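Local coordinates for protein 336aa long hypothetical dTDP-glucose 4,6-dehydratase (Pyrococcus horikoshii, PDB 2HUN) that binds NAD in a Rossmann-type fold and is probably a dTDP-glucose 4,6-dehydratase, a lyase acting on nucleotide-activated sugar, at residues M12-S17 and L218-H223; I20-E25 and A226-L231; N180-Y185 and Y298-G303. All coordinates share one frame; numbering follows the deposited sequence.

Contact 1 (M12-S17 and L218-H223); sequences MGFIGS and LYVEDH. With NAD (nicotinamide-adenine-dinucleotide), chain C.
Phe14 and Ile15, at the start of the helix that follows the glycine-rich NAD loop of the Rossmann fold, pack against Val220 and His223 in the first turn of helix 220-233. The closer half is Ile15 on His223. Methyl CG2 of Ile15 stands 3.6 Å from His223 ND1, and CD1 of Ile15 reaches the imidazole edge in the ring plane, at 3.7 Å from the same ND1. His223 ND1 is hydrogen-bonded to Asn181 OD1, which probably fixes the turn of the ring against Ile15. The other half is looser: CZ of Phe14 meets Val220 CB obliquely at 4.0 Å, and no hydrogen bond joins the two segments. All four residues are buried; the more open side begins at the partly exposed Glu221, one residue past Val220. With CG trans to the backbone N (chi1 169°), the Phe14 ring leans toward Val220, while NAD N7N lies at the ring's edge, near its plane. An alanine at Phe14 is likely to leave Val220 without its aromatic neighbour and open a gap beside the carboxamide. Backbone amides of this helix start grip the pyrophosphate: Phe14 N donates almost straight (176°) to NAD O2A, and Ile15 N to NAD O2N at 3.0 Å.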
loop_
_atom_site.group_PDB
_atom_site.type_symbol
_atom_site.label_atom_id
_atom_site.label_comp_id
_atom_site.label_asym_id
_atom_site.label_seq_id
_atom_site.Cartn_x
_atom_site.Cartn_y
_atom_site.Cartn_z
ATOM N N MET A 12 23.627 6.080 -4.555
ATOM C CA MET A 12 24.362 6.261 -5.804
ATOM C C MET A 12 23.453 6.778 -6.917
ATOM O O MET A 12 23.871 6.881 -8.076
ATOM C CB MET A 12 25.009 4.943 -6.244
ATOM C CG MET A 12 26.346 5.142 -6.944
ATOM S SD MET A 12 27.590 5.824 -5.811
ATOM C CE MET A 12 28.302 4.265 -5.176
ATOM N N GLY A 13 22.211 7.099 -6.560
ATOM C CA GLY A 13 21.262 7.605 -7.535
ATOM C C GLY A 13 21.196 9.123 -7.576
ATOM O O GLY A 13 21.963 9.811 -6.899
ATOM N N PHE A 14 20.261 9.643 -8.360
ATOM C CA PHE A 14 20.084 11.087 -8.531
ATOM C C PHE A 14 19.901 11.866 -7.230
ATOM O O PHE A 14 20.761 12.662 -6.840
ATOM C CB PHE A 14 18.897 11.325 -9.480
ATOM C CG PHE A 14 18.424 12.759 -9.556
ATOM C CD1 PHE A 14 19.315 13.820 -9.502
ATOM C CD2 PHE A 14 17.073 13.039 -9.743
ATOM C CE1 PHE A 14 18.872 15.144 -9.636
ATOM C CE2 PHE A 14 16.622 14.359 -9.879
ATOM C CZ PHE A 14 17.527 15.411 -9.825
ATOM N N ILE A 15 18.785 11.640 -6.553
ATOM C CA ILE A 15 18.499 12.355 -5.313
ATOM C C ILE A 15 19.394 11.901 -4.165
ATOM O O ILE A 15 19.820 12.717 -3.347
ATOM C CB ILE A 15 17.014 12.185 -4.913
ATOM C CG1 ILE A 15 16.123 12.689 -6.053
ATOM C CG2 ILE A 15 16.719 12.961 -3.628
ATOM C CD1 ILE A 15 14.637 12.437 -5.846
ATOM N N GLY A 16 19.683 10.602 -4.107
ATOM C CA GLY A 16 20.534 10.083 -3.050
ATOM C C GLY A 16 21.899 10.754 -3.035
ATOM O O GLY A 16 22.380 11.168 -1.980
ATOM N N SER A 17 22.525 10.865 -4.206
ATOM C CA SER A 17 23.838 11.499 -4.314
ATOM C C SER A 17 23.776 12.953 -3.891
ATOM O O SER A 17 24.642 13.427 -3.160
ATOM C CB SER A 17 24.363 11.410 -5.748
ATOM O OG SER A 17 24.752 10.084 -6.045
ATOM N N LEU A 218 10.434 20.570 -8.529
ATOM C CA LEU A 218 11.126 20.881 -7.284
ATOM C C LEU A 218 12.638 20.731 -7.437
ATOM O O LEU A 218 13.122 19.645 -7.766
ATOM C CB LEU A 218 10.619 19.936 -6.189
ATOM C CG LEU A 218 11.232 19.970 -4.788
ATOM C CD1 LEU A 218 10.859 21.265 -4.098
ATOM C CD2 LEU A 218 10.721 18.780 -3.990
ATOM N N TYR A 219 13.384 21.808 -7.195
ATOM C CA TYR A 219 14.844 21.734 -7.298
ATOM C C TYR A 219 15.320 20.682 -6.297
ATOM O O TYR A 219 14.930 20.710 -5.132
ATOM C CB TYR A 219 15.490 23.087 -6.986
ATOM C CG TYR A 219 16.985 23.104 -7.256
ATOM C CD1 TYR A 219 17.487 22.773 -8.516
ATOM C CD2 TYR A 219 17.898 23.408 -6.242
ATOM C CE1 TYR A 219 18.859 22.736 -8.761
ATOM C CE2 TYR A 219 19.271 23.375 -6.476
ATOM C CZ TYR A 219 19.744 23.033 -7.739
ATOM O OH TYR A 219 21.096 22.958 -7.968
ATOM N N VAL A 220 16.154 19.752 -6.751
ATOM C CA VAL A 220 16.618 18.672 -5.887
ATOM C C VAL A 220 17.186 19.117 -4.540
ATOM O O VAL A 220 16.905 18.491 -3.517
ATOM C CB VAL A 220 17.653 17.767 -6.616
ATOM C CG1 VAL A 220 18.961 18.528 -6.859
ATOM C CG2 VAL A 220 17.896 16.502 -5.800
ATOM N N GLU A 221 17.970 20.191 -4.511
ATOM C CA GLU A 221 18.522 20.633 -3.230
ATOM C C GLU A 221 17.400 21.000 -2.245
ATOM O O GLU A 221 17.537 20.788 -1.033
ATOM C CB GLU A 221 19.466 21.829 -3.406
ATOM C CG GLU A 221 20.310 22.117 -2.163
ATOM C CD GLU A 221 21.073 23.425 -2.255
ATOM O OE1 GLU A 221 21.775 23.636 -3.265
ATOM O OE2 GLU A 221 20.975 24.247 -1.319
ATOM N N ASP A 222 16.299 21.549 -2.764
ATOM C CA ASP A 222 15.165 21.914 -1.918
ATOM C C ASP A 222 14.498 20.655 -1.371
ATOM O O ASP A 222 14.007 20.646 -0.243
ATOM C CB ASP A 222 14.138 22.741 -2.698
ATOM C CG ASP A 222 14.401 24.230 -2.609
ATOM O OD1 ASP A 222 14.882 24.688 -1.550
ATOM O OD2 ASP A 222 14.111 24.945 -3.591
ATOM N N HIS A 223 14.461 19.599 -2.179
ATOM C CA HIS A 223 13.888 18.338 -1.735
ATOM C C HIS A 223 14.804 17.856 -0.607
ATOM O O HIS A 223 14.344 17.465 0.466
ATOM C CB HIS A 223 13.872 17.311 -2.877
ATOM C CG HIS A 223 13.340 15.962 -2.483
ATOM N ND1 HIS A 223 13.668 14.805 -3.161
ATOM C CD2 HIS A 223 12.492 15.588 -1.493
ATOM C CE1 HIS A 223 13.050 13.778 -2.604
ATOM N NE2 HIS A 223 12.329 14.227 -1.589
HETATM P PA NAD C . 17.358 6.718 -9.290
HETATM O O1A NAD C . 16.763 5.734 -10.208
HETATM O O2A NAD C . 18.247 7.784 -9.832
HETATM O O5B NAD C . 18.211 5.898 -8.207
HETATM C C5B NAD C . 17.669 4.832 -7.414
HETATM C C4B NAD C . 18.882 4.287 -6.647
HETATM O O4B NAD C . 18.477 3.230 -5.756
HETATM C C3B NAD C . 19.935 3.680 -7.618
HETATM O O3B NAD C . 21.255 4.125 -7.263
HETATM C C2B NAD C . 19.696 2.165 -7.485
HETATM O O2B NAD C . 20.807 1.318 -7.777
HETATM C C1B NAD C . 19.215 2.045 -6.038
HETATM N N9A NAD C . 18.348 0.872 -5.785
HETATM C C8A NAD C . 17.224 0.508 -6.428
HETATM N N7A NAD C . 16.749 -0.612 -5.886
HETATM C C5A NAD C . 17.557 -0.977 -4.895
HETATM C C6A NAD C . 17.586 -2.055 -3.968
HETATM N N6A NAD C . 16.675 -3.018 -3.942
HETATM N N1A NAD C . 18.656 -2.081 -3.042
HETATM C C2A NAD C . 19.636 -1.077 -3.056
HETATM N N3A NAD C . 19.608 -0.063 -3.931
HETATM C C4A NAD C . 18.587 -0.022 -4.825
HETATM O O3 NAD C . 16.103 7.496 -8.705
HETATM P PN NAD C . 15.864 8.717 -7.726
HETATM O O1N NAD C . 15.110 9.666 -8.595
HETATM O O2N NAD C . 17.128 9.248 -7.176
HETATM O O5D NAD C . 14.801 8.172 -6.637
HETATM C C5D NAD C . 15.025 8.178 -5.224
HETATM C C4D NAD C . 13.664 8.008 -4.501
HETATM O O4D NAD C . 12.865 9.195 -4.634
HETATM C C3D NAD C . 12.851 6.826 -5.044
HETATM O O3D NAD C . 12.281 6.108 -3.918
HETATM C C2D NAD C . 11.758 7.509 -5.913
HETATM O O2D NAD C . 10.575 6.706 -5.933
HETATM C C1D NAD C . 11.588 8.841 -5.201
HETATM N N1N NAD C . 11.120 9.953 -6.054
HETATM C C2N NAD C . 11.925 10.508 -7.105
HETATM C C3N NAD C . 11.409 11.574 -7.863
HETATM C C7N NAD C . 12.224 12.228 -9.003
HETATM O O7N NAD C . 11.797 13.270 -9.516
HETATM N N7N NAD C . 13.365 11.674 -9.394
HETATM C C4N NAD C . 10.115 12.084 -7.590
HETATM C C5N NAD C . 9.338 11.524 -6.554
HETATM C C6N NAD C . 9.828 10.460 -5.778
#

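Contact 2 (I20-E25 and A226-L231); sequences IRYILE and AIELVL
Tyr22 holds CG trans to its backbone N (chi1 176°), and Glu228 does the same (chi1 170°) with its chain extended beyond CG, which sends phenol and carboxylate toward each other. The contact joins two helices of the Rossmann-type domain, 14-26 after the glycine-rich loop and 220-233, well away from the cofactor. The two side chains meet at about a right angle, ring and carboxylate planes 80° apart. The Tyr22 hydroxyl donates to Glu228 OE1 over 2.8 Å, meeting that oxygen on its syn side but somewhat out of the carboxylate plane. The carboxylate lies at the ring's edge, OE1 of Glu228 only 3.3 Å from CE2 of Tyr22. The other oxygen, Glu228 OE2, bonds to His27 NE2, just past the first helix, and this second grip probably fixes the rotation of the carboxylate. Ile23 adds an apolar neighbour, its CD1 4.2 Å from Glu228 OE2. The nearest CA atoms, those of Ile23 and Glu228, are 8.1 Å apart, and the side chains bridge the interval. Tyr22 also rests on Val224 and Arg225, a turn earlier in the facing helix. Behind the contact, Ile23 packs on Val32 of strand 31-36, and Val230 touches helix 286-292.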
loop_
_atom_site.group_PDB
_atom_site.type_symbol
_atom_site.label_atom_id
_atom_site.label_comp_id
_atom_site.label_asym_id
_atom_site.label_seq_id
_atom_site.Cartn_x
_atom_site.Cartn_y
_atom_site.Cartn_z
ATOM N N ILE A 20 23.531 13.010 -0.046
ATOM C CA ILE A 20 24.807 12.704 0.586
ATOM C C ILE A 20 25.815 13.858 0.515
ATOM O O ILE A 20 26.430 14.202 1.519
ATOM C CB ILE A 20 25.433 11.431 -0.027
ATOM C CG1 ILE A 20 24.556 10.224 0.326
ATOM C CG2 ILE A 20 26.871 11.256 0.474
ATOM C CD1 ILE A 20 25.006 8.893 -0.273
ATOM N N ARG A 21 25.983 14.460 -0.659
ATOM C CA ARG A 21 26.923 15.573 -0.798
ATOM C C ARG A 21 26.496 16.725 0.121
ATOM O O ARG A 21 27.313 17.314 0.837
ATOM C CB ARG A 21 26.968 16.056 -2.254
ATOM C CG ARG A 21 28.098 17.046 -2.550
ATOM C CD ARG A 21 28.228 17.306 -4.050
ATOM N NE ARG A 21 28.448 16.077 -4.817
ATOM C CZ ARG A 21 29.643 15.522 -5.027
ATOM N NH1 ARG A 21 30.741 16.079 -4.532
ATOM N NH2 ARG A 21 29.740 14.401 -5.735
ATOM N N TYR A 22 25.206 17.038 0.092
ATOM C CA TYR A 22 24.654 18.105 0.922
ATOM C C TYR A 22 24.894 17.813 2.410
ATOM O O TYR A 22 25.427 18.642 3.147
ATOM C CB TYR A 22 23.151 18.227 0.662
ATOM C CG TYR A 22 22.449 19.229 1.544
ATOM C CD1 TYR A 22 22.365 20.569 1.175
ATOM C CD2 TYR A 22 21.858 18.832 2.749
ATOM C CE1 TYR A 22 21.703 21.498 1.987
ATOM C CE2 TYR A 22 21.198 19.748 3.564
ATOM C CZ TYR A 22 21.125 21.077 3.177
ATOM O OH TYR A 22 20.477 21.988 3.977
ATOM N N ILE A 23 24.491 16.628 2.846
ATOM C CA ILE A 23 24.649 16.235 4.240
ATOM C C ILE A 23 26.085 16.319 4.758
ATOM O O ILE A 23 26.330 16.898 5.817
ATOM C CB ILE A 23 24.092 14.807 4.467
ATOM C CG1 ILE A 23 22.581 14.886 4.704
ATOM C CG2 ILE A 23 24.814 14.121 5.617
ATOM C CD1 ILE A 23 22.165 15.921 5.750
ATOM N N LEU A 24 27.030 15.743 4.021
ATOM C CA LEU A 24 28.428 15.773 4.446
ATOM C C LEU A 24 28.993 17.187 4.415
ATOM O O LEU A 24 29.895 17.521 5.180
ATOM C CB LEU A 24 29.276 14.851 3.563
ATOM C CG LEU A 24 28.975 13.359 3.719
ATOM C CD1 LEU A 24 29.808 12.548 2.739
ATOM C CD2 LEU A 24 29.262 12.936 5.150
ATOM N N GLU A 25 28.454 18.022 3.539
ATOM C CA GLU A 25 28.926 19.390 3.433
ATOM C C GLU A 25 28.412 20.253 4.577
ATOM O O GLU A 25 29.152 21.063 5.127
ATOM C CB GLU A 25 28.495 19.984 2.095
ATOM C CG GLU A 25 29.102 21.333 1.792
ATOM C CD GLU A 25 28.936 21.718 0.337
ATOM O OE1 GLU A 25 29.304 20.900 -0.538
ATOM O OE2 GLU A 25 28.441 22.834 0.068
ATOM N N ALA A 226 14.294 19.568 2.601
ATOM C CA ALA A 226 13.058 19.099 3.213
ATOM C C ALA A 226 13.302 17.765 3.925
ATOM O O ALA A 226 12.870 17.581 5.058
ATOM C CB ALA A 226 11.970 18.933 2.149
ATOM N N ILE A 227 13.983 16.834 3.261
ATOM C CA ILE A 227 14.270 15.539 3.871
ATOM C C ILE A 227 15.057 15.738 5.169
ATOM O O ILE A 227 14.759 15.112 6.192
ATOM C CB ILE A 227 15.084 14.629 2.911
ATOM C CG1 ILE A 227 14.232 14.272 1.686
ATOM C CG2 ILE A 227 15.541 13.365 3.647
ATOM C CD1 ILE A 227 14.915 13.363 0.663
ATOM N N GLU A 228 16.057 16.611 5.125
ATOM C CA GLU A 228 16.874 16.898 6.300
ATOM C C GLU A 228 15.979 17.363 7.440
ATOM O O GLU A 228 16.086 16.884 8.571
ATOM C CB GLU A 228 17.905 17.991 5.989
ATOM C CG GLU A 228 18.638 18.526 7.226
ATOM C CD GLU A 228 19.666 19.606 6.910
ATOM O OE1 GLU A 228 19.356 20.530 6.127
ATOM O OE2 GLU A 228 20.785 19.540 7.460
ATOM N N LEU A 229 15.093 18.306 7.123
ATOM C CA LEU A 229 14.174 18.869 8.095
ATOM C C LEU A 229 13.274 17.786 8.687
ATOM O O LEU A 229 13.070 17.738 9.898
ATOM C CB LEU A 229 13.325 19.952 7.419
ATOM C CG LEU A 229 12.797 21.084 8.293
ATOM C CD1 LEU A 229 13.933 21.683 9.116
ATOM C CD2 LEU A 229 12.177 22.152 7.395
ATOM N N VAL A 230 12.731 16.928 7.826
ATOM C CA VAL A 230 11.863 15.843 8.263
ATOM C C VAL A 230 12.664 14.881 9.149
ATOM O O VAL A 230 12.161 14.393 10.152
ATOM C CB VAL A 230 11.275 15.064 7.048
ATOM C CG1 VAL A 230 10.582 13.787 7.521
ATOM C CG2 VAL A 230 10.273 15.939 6.304
ATOM N N LEU A 231 13.911 14.621 8.771
ATOM C CA LEU A 231 14.781 13.726 9.537
ATOM C C LEU A 231 14.980 14.228 10.968
ATOM O O LEU A 231 14.780 13.491 11.927
ATOM C CB LEU A 231 16.151 13.611 8.860
ATOM C CG LEU A 231 17.230 12.823 9.616
ATOM C CD1 LEU A 231 16.886 11.345 9.628
ATOM C CD2 LEU A 231 18.593 13.053 8.958
#

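Contact 3 (N180-Y185 and Y298-G303); sequences NNYGPY and YTFDEG. With NAD (nicotinamide-adenine-dinucleotide), chain C.
Tyr182 pushes its phenol from the end of strand 172-182 into the first turn of helix 300-313, where Phe300 and Gly303 receive it. The aromatic pair is an offset edge-to-face stack: the edge of Phe300 is turned to the face of Tyr182, with ring centroids 5.5 Å apart and planes at 64°. Phe300 CD1 leads, lying 3.9 Å from CZ of Tyr182 and closer still, 3.4 Å, to the hydroxyl oxygen of Tyr182. A first torsion near +70° places the Tyr182 ring between its own backbone N and carbonyl carbon, and from there it points at the helix. Gly303 lies at the edge of the same ring, in its plane, with its carbonyl carbon 3.5 Å from CE2 of Tyr182. The fit there depends on the missing side chain, because a CB on Gly303 would run into the Tyr182 hydroxyl. The helix begins with a capping box: Thr299 OG1 accepts from Glu302 N, while Thr299 N donates over 2.9 Å to Glu302 OE1, using the anti lone pair of that oxygen. The box ties down the turn that carries Phe300. Neighbouring residues of the strand end serve different partners: Tyr182 meets the helix, while the backbone N-H of Asn181 donates to the carboxamide oxygen NAD O7N, 2.7 Å from Asn181 N. Strand 215-219 pairs alongside through backbone bonds of Tyr182 to Leu218, while Phe300 backs onto Val253 and Ile256 of helix 250-260.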
loop_
_atom_site.group_PDB
_atom_site.type_symbol
_atom_site.label_atom_id
_atom_site.label_comp_id
_atom_site.label_asym_id
_atom_site.label_seq_id
_atom_site.Cartn_x
_atom_site.Cartn_y
_atom_site.Cartn_z
ATOM N N ASN A 180 8.235 16.187 -8.972
ATOM C CA ASN A 180 9.373 15.969 -9.859
ATOM C C ASN A 180 10.638 16.733 -9.482
ATOM O O ASN A 180 10.617 17.955 -9.368
ATOM C CB ASN A 180 8.971 16.324 -11.284
ATOM C CG ASN A 180 7.729 15.596 -11.726
ATOM O OD1 ASN A 180 7.749 14.384 -11.949
ATOM N ND2 ASN A 180 6.624 16.332 -11.836
ATOM N N ASN A 181 11.734 16.001 -9.287
ATOM C CA ASN A 181 13.017 16.621 -8.954
ATOM C C ASN A 181 13.816 16.917 -10.222
ATOM O O ASN A 181 13.687 16.217 -11.228
ATOM C CB ASN A 181 13.876 15.701 -8.075
ATOM C CG ASN A 181 13.463 15.710 -6.615
ATOM O OD1 ASN A 181 14.314 15.776 -5.725
ATOM N ND2 ASN A 181 12.159 15.627 -6.358
ATOM N N TYR A 182 14.645 17.952 -10.154
ATOM C CA TYR A 182 15.517 18.339 -11.257
ATOM C C TYR A 182 16.740 19.008 -10.642
ATOM O O TYR A 182 16.669 19.562 -9.541
ATOM C CB TYR A 182 14.797 19.291 -12.223
ATOM C CG TYR A 182 14.532 20.681 -11.689
ATOM C CD1 TYR A 182 13.395 20.952 -10.931
ATOM C CD2 TYR A 182 15.416 21.727 -11.947
ATOM C CE1 TYR A 182 13.140 22.241 -10.443
ATOM C CE2 TYR A 182 15.172 23.013 -11.466
ATOM C CZ TYR A 182 14.034 23.263 -10.717
ATOM O OH TYR A 182 13.788 24.535 -10.252
ATOM N N GLY A 183 17.867 18.932 -11.341
ATOM C CA GLY A 183 19.089 19.522 -10.835
ATOM C C GLY A 183 20.284 18.656 -11.188
ATOM O O GLY A 183 20.172 17.760 -12.032
ATOM N N PRO A 184 21.440 18.883 -10.543
ATOM C CA PRO A 184 22.663 18.114 -10.805
ATOM C C PRO A 184 22.491 16.603 -10.695
ATOM O O PRO A 184 21.713 16.107 -9.877
ATOM C CB PRO A 184 23.638 18.650 -9.757
ATOM C CG PRO A 184 23.169 20.076 -9.559
ATOM C CD PRO A 184 21.674 19.912 -9.512
ATOM N N TYR A 185 23.218 15.876 -11.536
ATOM C CA TYR A 185 23.200 14.419 -11.519
ATOM C C TYR A 185 21.943 13.695 -12.002
ATOM O O TYR A 185 21.790 12.498 -11.755
ATOM C CB TYR A 185 23.559 13.927 -10.117
ATOM C CG TYR A 185 24.907 14.422 -9.637
ATOM C CD1 TYR A 185 26.094 13.878 -10.140
ATOM C CD2 TYR A 185 25.000 15.447 -8.692
ATOM C CE1 TYR A 185 27.342 14.343 -9.711
ATOM C CE2 TYR A 185 26.239 15.922 -8.259
ATOM C CZ TYR A 185 27.405 15.364 -8.770
ATOM O OH TYR A 185 28.627 15.818 -8.323
ATOM N N TYR A 298 14.904 28.114 -3.484
ATOM C CA TYR A 298 15.136 28.598 -4.839
ATOM C C TYR A 298 13.838 28.699 -5.631
ATOM O O TYR A 298 12.931 27.883 -5.452
ATOM C CB TYR A 298 16.068 27.633 -5.578
ATOM C CG TYR A 298 17.346 27.292 -4.845
ATOM C CD1 TYR A 298 18.391 28.214 -4.748
ATOM C CD2 TYR A 298 17.506 26.049 -4.237
ATOM C CE1 TYR A 298 19.564 27.902 -4.063
ATOM C CE2 TYR A 298 18.674 25.727 -3.548
ATOM C CZ TYR A 298 19.695 26.655 -3.465
ATOM O OH TYR A 298 20.842 26.332 -2.779
ATOM N N THR A 299 13.750 29.701 -6.501
ATOM C CA THR A 299 12.575 29.847 -7.355
ATOM C C THR A 299 12.850 28.904 -8.525
ATOM O O THR A 299 13.947 28.366 -8.632
ATOM C CB THR A 299 12.429 31.281 -7.899
ATOM O OG1 THR A 299 13.604 31.636 -8.636
ATOM C CG2 THR A 299 12.239 32.270 -6.754
ATOM N N PHE A 300 11.866 28.687 -9.389
ATOM C CA PHE A 300 12.074 27.803 -10.525
ATOM C C PHE A 300 13.209 28.348 -11.396
ATOM O O PHE A 300 14.065 27.590 -11.863
ATOM C CB PHE A 300 10.794 27.681 -11.351
ATOM C CG PHE A 300 10.897 26.694 -12.481
ATOM C CD1 PHE A 300 11.105 25.342 -12.225
ATOM C CD2 PHE A 300 10.801 27.117 -13.802
ATOM C CE1 PHE A 300 11.215 24.426 -13.268
ATOM C CE2 PHE A 300 10.909 26.206 -14.850
ATOM C CZ PHE A 300 11.116 24.858 -14.580
ATOM N N ASP A 301 13.212 29.664 -11.599
ATOM C CA ASP A 301 14.241 30.326 -12.400
ATOM C C ASP A 301 15.641 30.124 -11.834
ATOM O O ASP A 301 16.592 29.861 -12.575
ATOM C CB ASP A 301 13.956 31.827 -12.494
ATOM C CG ASP A 301 13.065 32.179 -13.668
ATOM O OD1 ASP A 301 11.996 31.554 -13.822
ATOM O OD2 ASP A 301 13.434 33.089 -14.434
ATOM N N GLU A 302 15.772 30.258 -10.519
ATOM C CA GLU A 302 17.068 30.085 -9.881
ATOM C C GLU A 302 17.516 28.629 -9.983
ATOM O O GLU A 302 18.686 28.347 -10.235
ATOM C CB GLU A 302 16.999 30.518 -8.411
ATOM C CG GLU A 302 16.722 32.007 -8.216
ATOM C CD GLU A 302 16.593 32.394 -6.754
ATOM O OE1 GLU A 302 15.769 31.780 -6.050
ATOM O OE2 GLU A 302 17.310 33.315 -6.306
ATOM N N GLY A 303 16.575 27.709 -9.803
ATOM C CA GLY A 303 16.901 26.295 -9.869
ATOM C C GLY A 303 17.292 25.831 -11.260
ATOM O O GLY A 303 18.172 24.980 -11.409
HETATM P PA NAD C . 17.358 6.718 -9.290
HETATM O O1A NAD C . 16.763 5.734 -10.208
HETATM O O2A NAD C . 18.247 7.784 -9.832
HETATM O O5B NAD C . 18.211 5.898 -8.207
HETATM C C5B NAD C . 17.669 4.832 -7.414
HETATM C C4B NAD C . 18.882 4.287 -6.647
HETATM O O4B NAD C . 18.477 3.230 -5.756
HETATM C C3B NAD C . 19.935 3.680 -7.618
HETATM O O3B NAD C . 21.255 4.125 -7.263
HETATM C C2B NAD C . 19.696 2.165 -7.485
HETATM O O2B NAD C . 20.807 1.318 -7.777
HETATM C C1B NAD C . 19.215 2.045 -6.038
HETATM N N9A NAD C . 18.348 0.872 -5.785
HETATM C C8A NAD C . 17.224 0.508 -6.428
HETATM N N7A NAD C . 16.749 -0.612 -5.886
HETATM C C5A NAD C . 17.557 -0.977 -4.895
HETATM C C6A NAD C . 17.586 -2.055 -3.968
HETATM N N6A NAD C . 16.675 -3.018 -3.942
HETATM N N1A NAD C . 18.656 -2.081 -3.042
HETATM C C2A NAD C . 19.636 -1.077 -3.056
HETATM N N3A NAD C . 19.608 -0.063 -3.931
HETATM C C4A NAD C . 18.587 -0.022 -4.825
HETATM O O3 NAD C . 16.103 7.496 -8.705
HETATM P PN NAD C . 15.864 8.717 -7.726
HETATM O O1N NAD C . 15.110 9.666 -8.595
HETATM O O2N NAD C . 17.128 9.248 -7.176
HETATM O O5D NAD C . 14.801 8.172 -6.637
HETATM C C5D NAD C . 15.025 8.178 -5.224
HETATM C C4D NAD C . 13.664 8.008 -4.501
HETATM O O4D NAD C . 12.865 9.195 -4.634
HETATM C C3D NAD C . 12.851 6.826 -5.044
HETATM O O3D NAD C . 12.281 6.108 -3.918
HETATM C C2D NAD C . 11.758 7.509 -5.913
HETATM O O2D NAD C . 10.575 6.706 -5.933
HETATM C C1D NAD C . 11.588 8.841 -5.201
HETATM N N1N NAD C . 11.120 9.953 -6.054
HETATM C C2N NAD C . 11.925 10.508 -7.105
HETATM C C3N NAD C . 11.409 11.574 -7.863
HETATM C C7N NAD C . 12.224 12.228 -9.003
HETATM O O7N NAD C . 11.797 13.270 -9.516
HETATM N N7N NAD C . 13.365 11.674 -9.394
HETATM C C4N NAD C . 10.115 12.084 -7.590
HETATM C C5N NAD C . 9.338 11.524 -6.554
HETATM C C6N NAD C . 9.828 10.460 -5.778
#

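Contacts 1 and 2 lie along the same pair of helices, 14-26 and 220-233, their centres 10 Å apart, with Glu221 CG of contact 1 packing 4.2 Å from Tyr22 CD1 of contact 2. Contact 3 joins contact 1 through neighbouring strands 172-182 and 215-219: Leu218 N lies 2.8 Å from Asn180 O, and Glu221 OE2 probably hydrogen-bonds Tyr298 OH at 2.5 Å. Both touch NAD, contact 1 by amides on the pyrophosphate and side chains beside the nicotinamide, contact 3 by the Asn181 amide on the carboxamide oxygen. Contact 2 is farther away, the Tyr22 side chain about 13 Å from the cofactor. Centres of contacts 2 and 3 are 16 Å apart, although Arg21 and Tyr185 still touch.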